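Local coordinates for protein hyaluronidase (Streptomyces koganeiensis, PDB 4UFQ) that probably cleaves hyaluronan as a bacterial hyaluronidase, a strand-rich trimer of intertwined chains related to phage-fibre proteins, at residues G62-A65 / M66-S69. Sequence-based numbering, arbitrary orientation.
Sequences GTSA and MYLS
Y67, the second residue of strand 66-70, lays its ring back over the loop that leads into the strand, and S64 and T63 meet it there. From CB of Y67, chi1 of -70° puts CG anti to the carbonyl carbon and beside the backbone N, which sends the ring back along the chain. CE1 then lies 3.9 Å from S64 CB, a methylene that sits over one ring face, displaced toward the rim. This is a CH-pi contact, with S64 CB 4.1 Å from the ring centroid and 19° off the normal. Farther out, on the same side of the ring plane as S64, T63 CG2 approaches CE2 obliquely at 3.6 Å, and at the tip OH is 3.3 Å from the same methyl. T63 CG2 stands anti to its own backbone N, while OG1 hydrogen-bonds G49 O of the second subunit, another copy of the protein. S64 OG hydrogen-bonds G76 O of the third subunit, also a copy. Residues 66-69 pair in parallel beta ladders with strands of both neighbours, an intertwined trimeric beta fold consistent with phage-fibre relatives. No hydrogen bond joins the two segments: carbon packs against the tyrosine, and the hydroxyls of T63 and S64 are spent on tying the trimer together.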
loop_
_atom_site.group_PDB
_atom_site.type_symbol
_atom_site.label_atom_id
_atom_site.label_comp_id
_atom_site.label_asym_id
_atom_site.label_seq_id
_atom_site.Cartn_x
_atom_site.Cartn_y
_atom_site.Cartn_z
ATOM N N GLY B 62 20.343 12.974 4.281
ATOM C CA GLY B 62 19.597 13.995 4.996
ATOM C C GLY B 62 18.332 14.479 4.308
ATOM O O GLY B 62 17.594 15.287 4.867
ATOM N N THR B 63 18.066 13.979 3.108
ATOM C CA THR B 63 16.963 14.480 2.291
ATOM C C THR B 63 16.405 13.382 1.398
ATOM O O THR B 63 17.165 12.551 0.905
ATOM C CB THR B 63 17.457 15.636 1.395
ATOM O OG1 THR B 63 17.899 16.716 2.220
ATOM C CG2 THR B 63 16.367 16.144 0.471
ATOM N N SER B 64 15.087 13.386 1.185
ATOM C CA SER B 64 14.466 12.462 0.236
ATOM C C SER B 64 15.187 12.510 -1.107
ATOM O O SER B 64 15.501 13.574 -1.590
ATOM C CB SER B 64 12.994 12.814 0.005
ATOM O OG SER B 64 12.242 12.651 1.187
ATOM N N ALA B 65 15.431 11.353 -1.706
ATOM C CA ALA B 65 16.045 11.291 -3.027
ATOM C C ALA B 65 15.143 11.977 -4.041
ATOM O O ALA B 65 15.610 12.574 -5.017
ATOM C CB ALA B 65 16.275 9.851 -3.415
HETATM N N MSE B 66 13.841 11.897 -3.802
HETATM C CA MSE B 66 12.879 12.469 -4.721
HETATM C C MSE B 66 11.645 13.035 -4.039
HETATM O O MSE B 66 11.021 12.369 -3.194
HETATM C CB MSE B 66 12.465 11.433 -5.748
HETATM C CG MSE B 66 11.512 11.975 -6.763
HETATM SE SE MSE B 66 11.241 10.695 -8.183
HETATM C CE MSE B 66 9.807 11.670 -9.061
ATOM N N TYR B 67 11.280 14.252 -4.424
ATOM C CA TYR B 67 10.060 14.912 -3.971
ATOM C C TYR B 67 9.095 15.052 -5.133
ATOM O O TYR B 67 9.502 15.431 -6.235
ATOM C CB TYR B 67 10.353 16.331 -3.483
ATOM C CG TYR B 67 11.128 16.444 -2.204
ATOM C CD1 TYR B 67 10.533 16.163 -0.983
ATOM C CD2 TYR B 67 12.448 16.870 -2.213
ATOM C CE1 TYR B 67 11.242 16.284 0.197
ATOM C CE2 TYR B 67 13.163 16.994 -1.042
ATOM C CZ TYR B 67 12.556 16.700 0.160
ATOM O OH TYR B 67 13.262 16.825 1.331
ATOM N N LEU B 68 7.819 14.809 -4.874
ATOM C CA LEU B 68 6.765 15.037 -5.852
ATOM C C LEU B 68 5.601 15.754 -5.175
ATOM O O LEU B 68 5.103 15.298 -4.150
ATOM C CB LEU B 68 6.312 13.722 -6.464
ATOM C CG LEU B 68 5.143 13.799 -7.439
ATOM C CD1 LEU B 68 5.524 14.608 -8.675
ATOM C CD2 LEU B 68 4.697 12.421 -7.861
ATOM N N SER B 69 5.179 16.884 -5.734
ATOM C CA SER B 69 4.063 17.636 -5.175
ATOM C C SER B 69 3.085 18.082 -6.252
ATOM O O SER B 69 3.477 18.664 -7.260
ATOM C CB SER B 69 4.569 18.827 -4.354
ATOM O OG SER B 69 3.487 19.518 -3.738
#